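Local coordinates for protein Pbp related beta-lactamase (Pyrococcus abyssi, PDB 2QMI) that forms an octamer and probably acts as a self-compartmentalizing serine peptidase related to penicillin-binding proteins and beta-lactamases, at residues K246-Y251 / G311-I316. Residues are numbered along the deposited sequence; the frame is centred on the assembly and turned at random.
Sequences KYLKMY and GYIGYI
Tyr247, Leu248 and Tyr251 of helix 241-252 pack on Ile313 and Tyr315 of strand 310-316, one of the inner strands of the antiparallel sheet in the beta-lactamase-like domain. The helix and strand segments run roughly the same way, with their axes 32° apart and 9.2 Å at closest approach. Leu248 lies between the two strand side chains. Its CD2 comes 3.6 Å from Tyr315 CD1, meeting that ring obliquely. The other methyl, CD1, lies 4.3 Å from Ile313 CB, and both methyls also rest near Gly314 O. Tyr251 brings its CB over one face of the Tyr315 ring, a CH-pi contact with CB 4.0 Å from the ring centroid. The two ring planes are tilted by only 25°, but the rings are displaced along their planes and their faces hardly meet. With chi1 of Tyr315 at 62°, CG sits between N and C of its own residue, and the ring turns a face to Tyr251 CB. Tyr315 OH hydrogen-bonds Glu268.

Such helix-on-sheet packing belongs to the serine beta-lactamase and penicillin-binding protein fold. Here it is buried, and Tyr312, on the other face of the strand, packs against helix 334-345. Ile313 extends its CD1 to the edge of the Tyr247 ring, 4.1 Å from CE2. The Ile313 side chain also touches Ile60, close to the probable SxxK residues Ser59 and Lys62. Within the helix, Tyr251 OH donates a hydrogen bond to Tyr247 OH, 2.6 Å away. Tyr247 OH also hydrogen-bonds Ser63 OG, and its ring stacks with Phe64, tying this helix to helix 61-74.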
loop_
_atom_site.group_PDB
_atom_site.type_symbol
_atom_site.label_atom_id
_atom_site.label_comp_id
_atom_site.label_asym_id
_atom_site.label_seq_id
_atom_site.Cartn_x
_atom_site.Cartn_y
_atom_site.Cartn_z
ATOM N N LYS A 246 22.422 3.036 50.550
ATOM C CA LYS A 246 23.402 2.503 51.487
ATOM C C LYS A 246 24.775 2.634 50.846
ATOM O O LYS A 246 25.762 2.926 51.514
ATOM C CB LYS A 246 23.126 1.025 51.770
ATOM C CG LYS A 246 21.816 0.746 52.480
ATOM C CD LYS A 246 21.564 -0.746 52.574
ATOM C CE LYS A 246 20.277 -1.032 53.313
ATOM N NZ LYS A 246 19.959 -2.482 53.291
ATOM N N TYR A 247 24.813 2.403 49.536
ATOM C CA TYR A 247 26.038 2.478 48.754
ATOM C C TYR A 247 26.573 3.907 48.715
ATOM O O TYR A 247 27.774 4.137 48.890
ATOM C CB TYR A 247 25.774 1.972 47.332
ATOM C CG TYR A 247 26.986 1.962 46.433
ATOM C CD1 TYR A 247 28.119 1.215 46.761
ATOM C CD2 TYR A 247 26.998 2.688 45.240
ATOM C CE1 TYR A 247 29.232 1.192 45.923
ATOM C CE2 TYR A 247 28.103 2.672 44.398
ATOM C CZ TYR A 247 29.218 1.923 44.745
ATOM O OH TYR A 247 30.312 1.914 43.917
ATOM N N LEU A 248 25.681 4.863 48.477
ATOM C CA LEU A 248 26.066 6.271 48.434
ATOM C C LEU A 248 26.546 6.716 49.814
ATOM O O LEU A 248 27.510 7.468 49.930
ATOM C CB LEU A 248 24.877 7.125 47.983
ATOM C CG LEU A 248 24.655 7.144 46.464
ATOM C CD1 LEU A 248 23.270 7.671 46.109
ATOM C CD2 LEU A 248 25.739 7.997 45.835
ATOM N N LYS A 249 25.873 6.225 50.853
ATOM C CA LYS A 249 26.200 6.552 52.245
ATOM C C LYS A 249 27.694 6.356 52.526
ATOM O O LYS A 249 28.331 7.172 53.191
ATOM C CB LYS A 249 25.355 5.673 53.180
ATOM C CG LYS A 249 25.541 5.911 54.673
ATOM C CD LYS A 249 24.572 5.025 55.484
ATOM C CE LYS A 249 24.712 5.239 57.000
ATOM N NZ LYS A 249 24.523 6.681 57.405
ATOM N N MET A 250 28.251 5.277 51.993
ATOM C CA MET A 250 29.660 4.976 52.189
ATOM C C MET A 250 30.554 6.103 51.668
ATOM O O MET A 250 31.446 6.574 52.380
ATOM C CB MET A 250 30.030 3.670 51.482
ATOM C CG MET A 250 31.430 3.199 51.808
ATOM S SD MET A 250 32.186 2.267 50.474
ATOM C CE MET A 250 32.645 3.614 49.382
ATOM N N TYR A 251 30.323 6.530 50.428
ATOM C CA TYR A 251 31.132 7.596 49.844
ATOM C C TYR A 251 30.956 8.907 50.608
ATOM O O TYR A 251 31.933 9.561 50.972
ATOM C CB TYR A 251 30.764 7.798 48.365
ATOM C CG TYR A 251 31.134 6.634 47.459
ATOM C CD1 TYR A 251 32.456 6.411 47.076
ATOM C CD2 TYR A 251 30.158 5.754 46.995
ATOM C CE1 TYR A 251 32.799 5.334 46.249
ATOM C CE2 TYR A 251 30.487 4.674 46.170
ATOM C CZ TYR A 251 31.806 4.468 45.803
ATOM O OH TYR A 251 32.129 3.378 45.026
ATOM N N GLY A 311 19.579 4.586 34.776
ATOM C CA GLY A 311 19.692 5.051 36.143
ATOM C C GLY A 311 20.764 6.100 36.348
ATOM O O GLY A 311 21.505 6.438 35.423
ATOM N N TYR A 312 20.837 6.618 37.571
ATOM C CA TYR A 312 21.824 7.624 37.926
ATOM C C TYR A 312 21.964 7.722 39.443
ATOM O O TYR A 312 20.989 7.576 40.177
ATOM C CB TYR A 312 21.416 8.995 37.389
ATOM C CG TYR A 312 22.456 10.067 37.611
ATOM C CD1 TYR A 312 23.556 10.183 36.760
ATOM C CD2 TYR A 312 22.354 10.956 38.684
ATOM C CE1 TYR A 312 24.526 11.158 36.965
ATOM C CE2 TYR A 312 23.319 11.933 38.901
ATOM C CZ TYR A 312 24.401 12.032 38.037
ATOM O OH TYR A 312 25.357 13.003 38.234
ATOM N N ILE A 313 23.188 7.945 39.903
ATOM C CA ILE A 313 23.450 8.121 41.320
ATOM C C ILE A 313 24.393 9.308 41.374
ATOM O O ILE A 313 25.200 9.504 40.468
ATOM C CB ILE A 313 24.144 6.885 41.998
ATOM C CG1 ILE A 313 25.552 6.689 41.434
ATOM C CG2 ILE A 313 23.285 5.632 41.826
ATOM C CD1 ILE A 313 26.375 5.679 42.210
ATOM N N GLY A 314 24.264 10.113 42.419
ATOM C CA GLY A 314 25.116 11.276 42.565
ATOM C C GLY A 314 25.101 11.746 44.006
ATOM O O GLY A 314 24.143 11.504 44.739
ATOM N N TYR A 315 26.168 12.413 44.417
ATOM C CA TYR A 315 26.267 12.915 45.777
ATOM C C TYR A 315 27.213 14.107 45.849
ATOM O O TYR A 315 28.080 14.290 44.997
ATOM C CB TYR A 315 26.749 11.801 46.721
ATOM C CG TYR A 315 28.137 11.258 46.411
ATOM C CD1 TYR A 315 28.362 10.421 45.308
ATOM C CD2 TYR A 315 29.229 11.602 47.204
ATOM C CE1 TYR A 315 29.644 9.944 45.007
ATOM C CE2 TYR A 315 30.509 11.136 46.913
ATOM C CZ TYR A 315 30.712 10.310 45.813
ATOM O OH TYR A 315 31.993 9.874 45.530
ATOM N N ILE A 316 27.028 14.924 46.875
ATOM C CA ILE A 316 27.864 16.093 47.080
ATOM C C ILE A 316 28.384 15.992 48.508
ATOM O O ILE A 316 27.731 16.437 49.449
ATOM C CB ILE A 316 27.045 17.390 46.876
ATOM C CG1 ILE A 316 26.495 17.411 45.445
ATOM C CG2 ILE A 316 27.920 18.618 47.152
ATOM C CD1 ILE A 316 25.660 18.626 45.096
#